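Side-chain contacts in transcriptional regulator URE2 (Saccharomyces cerevisiae, PDB 1K0D), which represses nitrogen catabolism genes by holding phosphorylated GATA activators in the cytoplasm and, as a GST-superfamily homodimer, has glutathione peroxidase activity: residues S127-M132 and L217-W222; K97-T102 and W108-A113; Q13-E18 and M79-I84; I231-K234 and V240-W243; N119-F124 and V205-D210. All blocks are in the same frame, centred on the assembly; numbering follows the deposited sequence.

Contact 1 (S127-M132 and L217-W222); sequences SGHAPM and LAFVPW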
# COMPACT_ATOMS: atom_id res chain seq x y z
N SER B 127 -1.77 3.69 -2.06
CA SER B 127 -2.42 4.33 -0.92
C SER B 127 -2.89 5.77 -1.11
O SER B 127 -3.88 6.17 -0.49
CB SER B 127 -1.48 4.26 0.29
OG SER B 127 -1.07 2.91 0.51
N GLY B 128 -2.21 6.55 -1.94
CA GLY B 128 -2.62 7.93 -2.13
C GLY B 128 -3.24 8.28 -3.47
O GLY B 128 -3.98 9.26 -3.59
N HIS B 129 -2.95 7.47 -4.48
CA HIS B 129 -3.43 7.66 -5.84
C HIS B 129 -4.72 6.88 -6.12
O HIS B 129 -5.79 7.47 -6.28
CB HIS B 129 -2.29 7.25 -6.78
CG HIS B 129 -2.65 7.20 -8.23
ND1 HIS B 129 -2.92 6.01 -8.88
CD2 HIS B 129 -2.70 8.16 -9.18
CE1 HIS B 129 -3.10 6.25 -10.17
NE2 HIS B 129 -2.97 7.55 -10.38
N ALA B 130 -4.62 5.55 -6.15
CA ALA B 130 -5.77 4.70 -6.44
C ALA B 130 -6.98 4.91 -5.53
O ALA B 130 -8.10 5.02 -6.01
CB ALA B 130 -5.34 3.23 -6.42
N PRO B 131 -6.77 4.94 -4.20
CA PRO B 131 -7.92 5.13 -3.31
C PRO B 131 -8.69 6.42 -3.59
O PRO B 131 -9.92 6.43 -3.55
CB PRO B 131 -7.28 5.14 -1.92
CG PRO B 131 -6.08 4.24 -2.10
CD PRO B 131 -5.54 4.69 -3.43
N MET B 132 -7.96 7.49 -3.88
CA MET B 132 -8.56 8.78 -4.16
C MET B 132 -9.33 8.79 -5.48
O MET B 132 -10.41 9.37 -5.57
CB MET B 132 -7.49 9.87 -4.15
CG MET B 132 -6.81 10.06 -2.80
SD MET B 132 -7.98 10.53 -1.49
CE MET B 132 -8.18 8.97 -0.63
N LEU B 217 5.21 1.53 -13.82
CA LEU B 217 4.12 0.71 -14.33
C LEU B 217 2.84 0.72 -13.49
O LEU B 217 1.74 0.62 -14.04
CB LEU B 217 4.61 -0.73 -14.52
CG LEU B 217 5.70 -0.95 -15.59
CD1 LEU B 217 6.22 -2.38 -15.52
CD2 LEU B 217 5.11 -0.67 -16.97
N ALA B 218 2.98 0.83 -12.17
CA ALA B 218 1.83 0.82 -11.27
C ALA B 218 0.79 1.90 -11.57
O ALA B 218 -0.38 1.73 -11.26
CB ALA B 218 2.30 0.95 -9.81
N PHE B 219 1.22 3.02 -12.15
CA PHE B 219 0.30 4.12 -12.45
C PHE B 219 -0.47 3.96 -13.75
O PHE B 219 -1.57 4.50 -13.91
CB PHE B 219 1.04 5.46 -12.51
CG PHE B 219 1.53 5.96 -11.17
CD1 PHE B 219 2.78 5.56 -10.68
CD2 PHE B 219 0.75 6.83 -10.41
CE1 PHE B 219 3.23 6.03 -9.45
CE2 PHE B 219 1.19 7.30 -9.17
CZ PHE B 219 2.44 6.90 -8.69
N VAL B 220 0.12 3.22 -14.67
CA VAL B 220 -0.44 3.00 -16.00
C VAL B 220 -1.92 2.65 -16.12
O VAL B 220 -2.65 3.32 -16.86
CB VAL B 220 0.40 1.94 -16.76
CG1 VAL B 220 -0.32 1.49 -18.01
CG2 VAL B 220 1.74 2.54 -17.14
N PRO B 221 -2.40 1.63 -15.40
CA PRO B 221 -3.82 1.27 -15.50
C PRO B 221 -4.77 2.39 -15.11
O PRO B 221 -5.85 2.51 -15.68
CB PRO B 221 -3.94 0.06 -14.57
CG PRO B 221 -2.56 -0.53 -14.59
CD PRO B 221 -1.69 0.70 -14.50
N TRP B 222 -4.36 3.20 -14.15
CA TRP B 222 -5.19 4.30 -13.67
C TRP B 222 -5.11 5.56 -14.51
O TRP B 222 -6.11 6.25 -14.69
CB TRP B 222 -4.84 4.62 -12.22
CG TRP B 222 -5.09 3.48 -11.30
CD1 TRP B 222 -4.22 2.46 -11.00
CD2 TRP B 222 -6.30 3.21 -10.59
NE1 TRP B 222 -4.83 1.57 -10.13
CE2 TRP B 222 -6.10 2.01 -9.87
CE3 TRP B 222 -7.53 3.87 -10.50
CZ2 TRP B 222 -7.10 1.45 -9.06
CZ3 TRP B 222 -8.52 3.31 -9.69
CH2 TRP B 222 -8.30 2.12 -8.98

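Contact 2 (K97-T102 and W108-A113); sequences KYYKET and WSDDLA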
# COMPACT_ATOMS: atom_id res chain seq x y z
N LYS B 97 10.84 -12.51 -6.75
CA LYS B 97 10.98 -13.85 -7.29
C LYS B 97 11.80 -13.87 -8.57
O LYS B 97 12.70 -14.70 -8.72
CB LYS B 97 9.60 -14.46 -7.56
CG LYS B 97 9.66 -15.94 -7.91
CD LYS B 97 8.28 -16.57 -7.95
CE LYS B 97 8.40 -18.08 -8.12
NZ LYS B 97 7.07 -18.75 -8.04
N TYR B 98 11.48 -12.97 -9.50
CA TYR B 98 12.20 -12.89 -10.76
C TYR B 98 13.69 -12.69 -10.51
O TYR B 98 14.54 -13.33 -11.13
CB TYR B 98 11.69 -11.72 -11.62
CG TYR B 98 12.34 -11.68 -12.99
CD1 TYR B 98 11.80 -12.41 -14.05
CD2 TYR B 98 13.53 -10.98 -13.20
CE1 TYR B 98 12.44 -12.46 -15.27
CE2 TYR B 98 14.18 -11.03 -14.44
CZ TYR B 98 13.63 -11.78 -15.47
OH TYR B 98 14.25 -11.88 -16.68
N TYR B 99 13.99 -11.78 -9.59
CA TYR B 99 15.36 -11.46 -9.26
C TYR B 99 16.13 -12.62 -8.64
O TYR B 99 17.27 -12.87 -9.01
CB TYR B 99 15.41 -10.27 -8.32
CG TYR B 99 16.81 -9.98 -7.80
CD1 TYR B 99 17.86 -9.73 -8.68
CD2 TYR B 99 17.07 -9.95 -6.43
CE1 TYR B 99 19.14 -9.46 -8.20
CE2 TYR B 99 18.34 -9.68 -5.94
CZ TYR B 99 19.37 -9.44 -6.84
OH TYR B 99 20.63 -9.15 -6.36
N LYS B 100 15.52 -13.33 -7.69
CA LYS B 100 16.25 -14.42 -7.08
C LYS B 100 16.41 -15.59 -8.04
O LYS B 100 17.35 -16.38 -7.92
CB LYS B 100 15.59 -14.88 -5.77
CG LYS B 100 14.40 -15.80 -5.93
CD LYS B 100 14.11 -16.53 -4.63
CE LYS B 100 15.33 -17.36 -4.21
NZ LYS B 100 15.14 -18.01 -2.88
N GLU B 101 15.50 -15.71 -9.00
CA GLU B 101 15.58 -16.80 -9.96
C GLU B 101 16.56 -16.54 -11.11
O GLU B 101 17.27 -17.44 -11.54
CB GLU B 101 14.20 -17.11 -10.55
CG GLU B 101 13.19 -17.60 -9.52
CD GLU B 101 11.90 -18.10 -10.15
OE1 GLU B 101 11.28 -17.35 -10.94
OE2 GLU B 101 11.51 -19.24 -9.84
N THR B 102 16.62 -15.29 -11.58
CA THR B 102 17.51 -14.97 -12.70
C THR B 102 18.77 -14.16 -12.35
O THR B 102 19.70 -14.10 -13.16
CB THR B 102 16.76 -14.17 -13.79
OG1 THR B 102 16.51 -12.84 -13.32
CG2 THR B 102 15.43 -14.84 -14.13
N TRP B 108 13.13 -3.71 -11.18
CA TRP B 108 13.39 -3.64 -9.75
C TRP B 108 14.83 -3.15 -9.56
O TRP B 108 15.37 -2.45 -10.43
CB TRP B 108 13.19 -5.05 -9.19
CG TRP B 108 13.22 -5.28 -7.69
CD1 TRP B 108 13.82 -6.33 -7.05
CD2 TRP B 108 12.58 -4.50 -6.67
NE1 TRP B 108 13.59 -6.26 -5.70
CE2 TRP B 108 12.84 -5.15 -5.43
CE3 TRP B 108 11.82 -3.33 -6.67
CZ2 TRP B 108 12.36 -4.66 -4.22
CZ3 TRP B 108 11.34 -2.84 -5.46
CH2 TRP B 108 11.61 -3.51 -4.25
N SER B 109 15.44 -3.50 -8.44
CA SER B 109 16.82 -3.10 -8.19
C SER B 109 17.42 -3.97 -7.10
O SER B 109 16.72 -4.38 -6.17
CB SER B 109 16.89 -1.64 -7.76
OG SER B 109 18.23 -1.25 -7.52
N ASP B 110 18.71 -4.26 -7.22
CA ASP B 110 19.40 -5.07 -6.24
C ASP B 110 19.99 -4.17 -5.15
O ASP B 110 20.65 -4.65 -4.23
CB ASP B 110 20.53 -5.87 -6.91
CG ASP B 110 21.42 -5.00 -7.78
OD1 ASP B 110 21.83 -3.91 -7.33
OD2 ASP B 110 21.72 -5.42 -8.92
N ASP B 111 19.74 -2.87 -5.27
CA ASP B 111 20.25 -1.88 -4.32
C ASP B 111 19.16 -1.43 -3.33
O ASP B 111 18.10 -0.95 -3.73
CB ASP B 111 20.78 -0.68 -5.11
CG ASP B 111 21.25 0.44 -4.22
OD1 ASP B 111 22.25 0.25 -3.49
OD2 ASP B 111 20.63 1.53 -4.24
N LEU B 112 19.44 -1.58 -2.03
CA LEU B 112 18.50 -1.21 -0.98
C LEU B 112 17.99 0.22 -1.13
O LEU B 112 16.79 0.46 -0.99
CB LEU B 112 19.15 -1.35 0.41
CG LEU B 112 19.10 -2.70 1.13
CD1 LEU B 112 19.78 -3.78 0.30
CD2 LEU B 112 19.80 -2.57 2.48
N ALA B 113 18.89 1.15 -1.41
CA ALA B 113 18.53 2.55 -1.59
C ALA B 113 17.50 2.73 -2.70
O ALA B 113 16.51 3.44 -2.53
CB ALA B 113 19.77 3.38 -1.89
O HOH W 1 21.15 -7.93 -3.51

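Contact 3 (Q13-E18 and M79-I84); sequences QEQPLE and MDNLSI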
# COMPACT_ATOMS: atom_id res chain seq x y z
N GLN B 13 -10.80 -27.41 -7.00
CA GLN B 13 -10.91 -28.86 -6.87
C GLN B 13 -9.56 -29.44 -7.29
O GLN B 13 -8.95 -30.22 -6.56
CB GLN B 13 -12.00 -29.41 -7.80
CG GLN B 13 -13.43 -29.04 -7.42
CD GLN B 13 -13.92 -29.77 -6.17
OE1 GLN B 13 -13.45 -29.50 -5.06
NE2 GLN B 13 -14.85 -30.69 -6.35
N GLU B 14 -9.11 -29.03 -8.47
CA GLU B 14 -7.83 -29.48 -9.02
C GLU B 14 -7.08 -28.28 -9.61
O GLU B 14 -7.31 -27.89 -10.76
CB GLU B 14 -8.07 -30.55 -10.09
CG GLU B 14 -9.13 -30.18 -11.13
CD GLU B 14 -9.38 -31.29 -12.13
OE1 GLU B 14 -8.43 -31.67 -12.85
OE2 GLU B 14 -10.53 -31.79 -12.19
N GLN B 15 -6.19 -27.71 -8.81
CA GLN B 15 -5.41 -26.55 -9.22
C GLN B 15 -4.18 -26.92 -10.05
O GLN B 15 -3.65 -28.03 -9.93
CB GLN B 15 -4.95 -25.76 -8.00
CG GLN B 15 -5.88 -24.62 -7.59
CD GLN B 15 -5.33 -23.82 -6.42
OE1 GLN B 15 -5.41 -24.25 -5.27
NE2 GLN B 15 -4.76 -22.66 -6.71
N PRO B 16 -3.73 -26.00 -10.91
CA PRO B 16 -2.55 -26.26 -11.74
C PRO B 16 -1.37 -26.59 -10.83
O PRO B 16 -1.42 -26.34 -9.63
CB PRO B 16 -2.36 -24.95 -12.49
CG PRO B 16 -3.77 -24.46 -12.64
CD PRO B 16 -4.35 -24.72 -11.28
N LEU B 17 -0.30 -27.13 -11.41
CA LEU B 17 0.88 -27.48 -10.62
C LEU B 17 1.96 -26.41 -10.70
O LEU B 17 2.81 -26.31 -9.82
CB LEU B 17 1.45 -28.83 -11.09
CG LEU B 17 0.51 -30.03 -10.98
CD1 LEU B 17 1.21 -31.28 -11.51
CD2 LEU B 17 0.07 -30.22 -9.53
N GLU B 18 1.92 -25.61 -11.76
CA GLU B 18 2.90 -24.54 -11.93
C GLU B 18 2.21 -23.31 -12.50
O GLU B 18 1.00 -23.31 -12.71
CB GLU B 18 4.02 -24.98 -12.88
CG GLU B 18 3.60 -25.06 -14.34
CD GLU B 18 4.78 -25.34 -15.25
OE1 GLU B 18 4.59 -25.37 -16.49
OE2 GLU B 18 5.90 -25.53 -14.74
N MET B 79 4.68 -22.32 -5.71
CA MET B 79 5.00 -22.21 -4.30
C MET B 79 3.88 -22.77 -3.43
O MET B 79 3.37 -22.09 -2.54
CB MET B 79 5.31 -20.75 -3.93
CG MET B 79 6.59 -20.22 -4.56
SD MET B 79 7.00 -18.52 -4.05
CE MET B 79 7.94 -18.83 -2.55
N ASP B 80 3.51 -24.01 -3.71
CA ASP B 80 2.46 -24.71 -2.97
C ASP B 80 1.16 -23.93 -2.92
O ASP B 80 0.51 -23.84 -1.88
CB ASP B 80 2.94 -25.02 -1.55
CG ASP B 80 2.03 -26.02 -0.84
OD1 ASP B 80 2.28 -26.31 0.35
OD2 ASP B 80 1.08 -26.51 -1.48
N ASN B 81 0.79 -23.36 -4.05
CA ASN B 81 -0.43 -22.58 -4.15
C ASN B 81 -0.46 -21.44 -3.15
O ASN B 81 -1.48 -21.20 -2.50
CB ASN B 81 -1.66 -23.47 -3.96
CG ASN B 81 -1.82 -24.48 -5.09
OD1 ASN B 81 -1.83 -24.11 -6.26
ND2 ASN B 81 -1.97 -25.75 -4.73
N LEU B 82 0.66 -20.74 -3.02
CA LEU B 82 0.75 -19.60 -2.11
C LEU B 82 -0.15 -18.52 -2.67
O LEU B 82 -0.13 -18.24 -3.87
CB LEU B 82 2.18 -19.06 -2.05
CG LEU B 82 2.35 -17.72 -1.32
CD1 LEU B 82 2.12 -17.93 0.17
CD2 LEU B 82 3.74 -17.16 -1.57
N SER B 83 -0.94 -17.90 -1.80
CA SER B 83 -1.84 -16.85 -2.23
C SER B 83 -1.36 -15.46 -1.78
O SER B 83 -1.07 -15.24 -0.60
CB SER B 83 -3.23 -17.11 -1.67
OG SER B 83 -4.07 -15.98 -1.89
N ILE B 84 -1.24 -14.54 -2.73
CA ILE B 84 -0.84 -13.18 -2.40
C ILE B 84 -1.95 -12.23 -2.84
O ILE B 84 -2.43 -12.30 -3.98
CB ILE B 84 0.47 -12.75 -3.11
CG1 ILE B 84 1.56 -13.82 -2.95
CG2 ILE B 84 0.98 -11.45 -2.51
CD1 ILE B 84 1.55 -14.89 -4.04

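Contact 4 (I231-K234 and V240-W243); sequences INIK and VYKW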
# COMPACT_ATOMS: atom_id res chain seq x y z
N ILE B 231 -10.36 14.75 -15.62
CA ILE B 231 -8.94 15.07 -15.69
C ILE B 231 -8.35 14.69 -17.04
O ILE B 231 -8.42 13.55 -17.47
CB ILE B 231 -8.15 14.35 -14.56
CG1 ILE B 231 -8.52 14.98 -13.21
CG2 ILE B 231 -6.66 14.47 -14.79
CD1 ILE B 231 -7.89 14.29 -12.01
N ASN B 232 -7.77 15.68 -17.71
CA ASN B 232 -7.17 15.49 -19.03
C ASN B 232 -5.65 15.51 -18.84
O ASN B 232 -5.04 16.58 -18.75
CB ASN B 232 -7.63 16.62 -19.96
CG ASN B 232 -7.09 16.50 -21.37
OD1 ASN B 232 -7.49 17.26 -22.26
ND2 ASN B 232 -6.17 15.57 -21.59
N ILE B 233 -5.05 14.33 -18.78
CA ILE B 233 -3.60 14.20 -18.57
C ILE B 233 -2.73 14.85 -19.66
O ILE B 233 -1.74 15.53 -19.36
CB ILE B 233 -3.19 12.72 -18.43
CG1 ILE B 233 -3.78 12.14 -17.15
CG2 ILE B 233 -1.68 12.58 -18.42
CD1 ILE B 233 -3.59 10.64 -17.02
N LYS B 234 -3.08 14.61 -20.92
CA LYS B 234 -2.33 15.15 -22.05
C LYS B 234 -2.16 16.67 -21.96
O LYS B 234 -1.11 17.20 -22.30
CB LYS B 234 -3.04 14.78 -23.35
CG LYS B 234 -2.39 15.30 -24.62
CD LYS B 234 -3.11 14.76 -25.85
CE LYS B 234 -2.63 15.44 -27.13
NZ LYS B 234 -1.18 15.23 -27.37
N VAL B 240 3.63 13.55 -17.41
CA VAL B 240 2.95 12.29 -17.11
C VAL B 240 2.45 11.70 -18.41
O VAL B 240 2.40 10.48 -18.57
CB VAL B 240 1.75 12.50 -16.15
CG1 VAL B 240 0.94 11.22 -16.03
CG2 VAL B 240 2.24 12.93 -14.78
N TYR B 241 2.09 12.57 -19.35
CA TYR B 241 1.60 12.11 -20.64
C TYR B 241 2.65 11.35 -21.43
O TYR B 241 2.37 10.25 -21.91
CB TYR B 241 1.09 13.29 -21.47
CG TYR B 241 0.47 12.85 -22.77
CD1 TYR B 241 -0.75 12.18 -22.78
CD2 TYR B 241 1.12 13.05 -23.98
CE1 TYR B 241 -1.30 11.71 -23.97
CE2 TYR B 241 0.59 12.58 -25.18
CZ TYR B 241 -0.62 11.91 -25.16
OH TYR B 241 -1.16 11.43 -26.33
N LYS B 242 3.85 11.91 -21.57
CA LYS B 242 4.92 11.24 -22.32
C LYS B 242 5.25 9.91 -21.66
O LYS B 242 5.35 8.87 -22.31
CB LYS B 242 6.19 12.09 -22.34
CG LYS B 242 6.07 13.48 -22.94
CD LYS B 242 7.46 14.10 -23.03
CE LYS B 242 7.41 15.61 -23.12
NZ LYS B 242 6.97 16.20 -21.83
N TRP B 243 5.45 9.98 -20.35
CA TRP B 243 5.77 8.86 -19.48
C TRP B 243 4.79 7.69 -19.69
O TRP B 243 5.20 6.56 -19.95
CB TRP B 243 5.73 9.39 -18.06
CG TRP B 243 5.92 8.44 -16.94
CD1 TRP B 243 7.07 7.78 -16.61
CD2 TRP B 243 5.00 8.19 -15.88
NE1 TRP B 243 6.92 7.14 -15.41
CE2 TRP B 243 5.65 7.37 -14.94
CE3 TRP B 243 3.67 8.58 -15.64
CZ2 TRP B 243 5.03 6.94 -13.76
CZ3 TRP B 243 3.05 8.14 -14.47
CH2 TRP B 243 3.74 7.34 -13.54

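Contact 5 (N119-F124 and V205-D210); sequences NAWLFF and VWLVGD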
# COMPACT_ATOMS: atom_id res chain seq x y z
N ASN B 119 9.72 1.56 -3.59
CA ASN B 119 8.64 1.30 -2.63
C ASN B 119 7.86 2.56 -2.28
O ASN B 119 6.64 2.53 -2.19
CB ASN B 119 9.21 0.69 -1.35
CG ASN B 119 9.62 -0.75 -1.52
OD1 ASN B 119 10.33 -1.31 -0.68
ND2 ASN B 119 9.15 -1.37 -2.60
N ALA B 120 8.55 3.68 -2.11
CA ALA B 120 7.89 4.93 -1.77
C ALA B 120 6.84 5.27 -2.83
O ALA B 120 5.70 5.61 -2.50
CB ALA B 120 8.91 6.06 -1.67
N TRP B 121 7.21 5.18 -4.10
CA TRP B 121 6.28 5.47 -5.18
C TRP B 121 5.17 4.43 -5.25
O TRP B 121 4.02 4.76 -5.51
CB TRP B 121 7.00 5.53 -6.53
CG TRP B 121 7.85 6.74 -6.67
CD1 TRP B 121 9.21 6.80 -6.62
CD2 TRP B 121 7.39 8.09 -6.84
NE1 TRP B 121 9.63 8.10 -6.74
CE2 TRP B 121 8.54 8.91 -6.88
CE3 TRP B 121 6.13 8.68 -6.97
CZ2 TRP B 121 8.45 10.31 -7.04
CZ3 TRP B 121 6.04 10.06 -7.12
CH2 TRP B 121 7.20 10.86 -7.16
N LEU B 122 5.53 3.17 -5.00
CA LEU B 122 4.55 2.10 -5.04
C LEU B 122 3.50 2.28 -3.94
O LEU B 122 2.30 2.16 -4.20
CB LEU B 122 5.24 0.74 -4.90
CG LEU B 122 4.32 -0.48 -4.92
CD1 LEU B 122 3.52 -0.53 -6.24
CD2 LEU B 122 5.16 -1.72 -4.76
N PHE B 123 3.94 2.59 -2.73
CA PHE B 123 3.00 2.82 -1.63
C PHE B 123 2.21 4.10 -1.89
O PHE B 123 1.02 4.18 -1.59
CB PHE B 123 3.73 2.89 -0.28
CG PHE B 123 3.87 1.55 0.40
CD1 PHE B 123 5.04 0.81 0.31
CD2 PHE B 123 2.80 1.01 1.13
CE1 PHE B 123 5.16 -0.44 0.92
CE2 PHE B 123 2.90 -0.24 1.75
CZ PHE B 123 4.09 -0.97 1.65
N PHE B 124 2.86 5.11 -2.47
CA PHE B 124 2.17 6.36 -2.80
C PHE B 124 1.03 6.07 -3.80
O PHE B 124 -0.09 6.55 -3.64
CB PHE B 124 3.17 7.35 -3.41
CG PHE B 124 2.56 8.66 -3.86
CD1 PHE B 124 1.78 9.41 -2.99
CD2 PHE B 124 2.81 9.15 -5.14
CE1 PHE B 124 1.26 10.65 -3.38
CE2 PHE B 124 2.30 10.38 -5.54
CZ PHE B 124 1.52 11.14 -4.66
N VAL B 205 11.93 9.47 -19.47
CA VAL B 205 12.31 9.75 -18.10
C VAL B 205 11.53 8.86 -17.13
O VAL B 205 10.33 8.65 -17.31
CB VAL B 205 12.08 11.25 -17.79
CG1 VAL B 205 12.10 11.49 -16.31
CG2 VAL B 205 13.16 12.08 -18.46
N TRP B 206 12.21 8.34 -16.12
CA TRP B 206 11.59 7.44 -15.14
C TRP B 206 11.73 7.92 -13.71
O TRP B 206 12.62 8.70 -13.39
CB TRP B 206 12.19 6.04 -15.27
CG TRP B 206 12.19 5.53 -16.67
CD1 TRP B 206 13.28 5.39 -17.49
CD2 TRP B 206 11.05 5.14 -17.44
NE1 TRP B 206 12.88 4.94 -18.73
CE2 TRP B 206 11.52 4.78 -18.73
CE3 TRP B 206 9.67 5.07 -17.18
CZ2 TRP B 206 10.66 4.35 -19.74
CZ3 TRP B 206 8.82 4.64 -18.19
CH2 TRP B 206 9.32 4.28 -19.46
N LEU B 207 10.84 7.44 -12.84
CA LEU B 207 10.82 7.82 -11.44
C LEU B 207 12.04 7.41 -10.62
O LEU B 207 12.50 8.17 -9.77
CB LEU B 207 9.56 7.27 -10.77
CG LEU B 207 8.22 7.86 -11.23
CD1 LEU B 207 7.07 7.07 -10.63
CD2 LEU B 207 8.14 9.32 -10.82
N VAL B 208 12.56 6.21 -10.86
CA VAL B 208 13.71 5.75 -10.09
C VAL B 208 14.87 5.22 -10.93
O VAL B 208 14.68 4.48 -11.89
CB VAL B 208 13.30 4.65 -9.08
CG1 VAL B 208 14.51 4.21 -8.25
CG2 VAL B 208 12.19 5.17 -8.16
N GLY B 209 16.08 5.61 -10.53
CA GLY B 209 17.30 5.17 -11.20
C GLY B 209 17.34 5.20 -12.71
O GLY B 209 18.00 4.36 -13.33
N ASP B 210 16.65 6.15 -13.32
CA ASP B 210 16.65 6.29 -14.77
C ASP B 210 16.40 4.96 -15.48
O ASP B 210 17.06 4.63 -16.47
CB ASP B 210 17.99 6.87 -15.23
CG ASP B 210 18.39 8.11 -14.44
OD1 ASP B 210 19.47 8.68 -14.73
OD2 ASP B 210 17.64 8.52 -13.52

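Contact 1 (S127-M132 and L217-W222)
The imidazole of His129 meets two aromatic side chains, taking Phe219 on a face and turning an edge to Trp222. Phe219 presents its edge to the imidazole face: CD2 sits 3.7 Å above the plane of the His129 ring, over its centre, in a T-shaped pair with planes at 67°. Toward Trp222, His129 offers its edge to the face of the five-membered ring, offset from the middle, with centroids 5.2 Å apart and planes at 82°. The next residue, Ala130, sets its methyl over the benzo part of the indole, CB lying 3.9 Å from the centroid of the Trp222 six-membered ring as a CH-pi contact. His129 reaches across because its CG is anti to the backbone N (chi1 172°). Both imidazole nitrogens are hydrogen-bonded, ND1 to Gln125 OE1 one turn back and NE2 to Tyr162 OH of helix 148-176. Two bonded nitrogens fix the ring's rotation, so a polar group is satisfied within a buried aromatic cluster whose Trp222 also touches glutathione-binding Asn30.

Contact 2 (K97-T102 and W108-A113)
Tyr99 and Asp110 bury the most surface here, with Trp108 adding a smaller share. The tyrosine leaves helix 87-102 with CG anti to its backbone N (chi1 174°), which carries the phenol out toward the turn that leads into helix 112-142. Its far end does the touching: Tyr99 OH lies 3.3 Å from Asp110 CB, and CZ of the same ring is 3.8 Å from that methylene. The two side chains cross at about a right angle, the phenol and carboxylate planes being 52° apart. A water ties the same pair together, 3.1 Å from Tyr99 OH and giving a weak, long hydrogen bond to Asp110 O. Near the root of the side chain, Tyr99 CB approaches the indole edge of Trp108 at CD1, a loose apolar contact of 4.4 Å. The turn has its own bracing: Ser109 OG accepts from Asp111 N at 3.2 Å, an ST turn, and Asp111 N-caps helix 112-142, its OD2 accepting from Asp114 N. The contact spans the linker between the thioredoxin-like N-terminal domain and the helical C-terminal domain. Trp108 wedges between Leu92 and Val95 of helix 87-102 and Gln115, Ile118 and Asn119 of helix 112-142, while Leu112 packs on Lys100 of the second subunit.

Contact 3 (Q13-E18 and M79-I84)
Amide stacking is the main interaction between Gln15 and Asn81. Their side chains run past each other in opposite directions, and the two amide planes lie nearly parallel, 21° apart. Gln15 CD is 3.5 Å from Asn81 OD1, and Gln15 OE1 is 3.6 Å from Asn81 CG, so each carbonyl oxygen lies near the carbon of the other amide. The polar approach of Gln15 NE2 to Asn81 OD1, 3.3 Å, has too poor an angle for a hydrogen bond; Asn81 OD1 instead pairs with His77 ND1. Pro16 adds little: its backbone O comes to 4.1 Å from Asn81 OD1, while its ring rests on His77. On the backbone side, Asn81 and Leu82 both face Asp76, a G1 beta bulge where the hairpin enters edge strand 82-85 of the thioredoxin-like domain, and both amide side chains lie against Ile75 of strand 73-76. With opposed amides stacked rather than bonded, the attraction is probably dipolar and dispersive, a modest surface link between the N-terminal loop and the hairpin turn.

Contact 4 (I231-K234 and V240-W243)
One face of the Tyr241 ring is covered by the aliphatic chain of Lys234, while Ile233 CG2 lies at its edge, near the ring plane. The lysine methylene CG sits over the middle of the phenol, 3.8 Å from the Tyr241 ring centroid and only 10° off the normal, a CH-pi contact. The two side chains lie side by side and point the same way. Lys234 is extended through its first three torsions and bends at the last (chi4 60°), which leaves NZ beyond the rim at the hydroxyl end, above the ring plane and 3.9 Å from both Tyr241 CE2 and Tyr241 OH. The phenol oxygen has its own polar partner in Lys245 NZ, one turn further along helix 238-248. Beside the ring is a purely apolar contact: Ile233 CG2 meets Val240 CG1 at 3.8 Å, the two branched chains crossing at about a right angle. Both of these methyls are anti to their backbone N, and that places them between the segments. Val240 continues inward to Val165 of helix 148-176, and Ile233 to Val226. This packing joins short helix 233-236 to helix 238-248, which follows it directly, within the helical C-terminal domain found in glutathione transferases.

Contact 5 (N119-F124 and V205-D210)
Trp121, on the long helix 112-142 of the all-helical C-terminal domain of the glutathione transferase fold, lays one face of its indole against Leu207 from the loop preceding helix 214-217. The tryptophan has CG anti to the carbonyl carbon (chi1 -72°), and chi2 of 106° turns the broad side of the indole to the loop. Leu207 answers with both methyls, its CG likewise anti to the carbonyl carbon and its chain then extended (chi2 171°). The branches divide the indole between them: Leu207 CD2 lies 3.9 Å from the centroid of the Trp121 six-membered ring as a CH-pi contact, whereas Leu207 CD1 is 3.9 Å from Trp121 CD2 at the ring fusion. The loop backbone at Leu207 is itself held, its N by Asp216 OD1 and its O by Arg172 NH2. The touching residues are all buried: Trp121 also touches Ala168 of helix 148-176 and Ala215 of helix 214-217, and meets Trp85 of the second subunit edge-to-face, so the same indole takes part in both the domain core and the dimer interface. Leu207 leans in turn on Trp243 of helix 238-248. Val208 completes the contact at the pyrrole end of the indole, where its CG2 methyl, the branch beside the backbone N, stands 3.7 Å from Trp121 CD1.

Contacts 1, 2 and 5 all use helix 112-142. Contacts 1 and 5, with centres about 12 Å apart, touch where Phe219 CE1 meets Leu207 CD1 at 4.2 Å. Trp243 connects contact 4 to both: its CH2 is 3.4 Å from Phe219 CB and its CZ2 is 3.7 Å from Leu207 CD1. Contact 2 joins contact 5 through Trp108 and Asn119, and reaches contact 3 through Lys97 and Met79. Contacts 3 and 4, about 39 Å apart between centres, lie on opposite sides of the chain's centre. Contact 1 is near the glutathione pocket, the Trp222 side chain being about 5 Å from the ligand; the Trp121 side chain of contact 5 is about 12 Å from it.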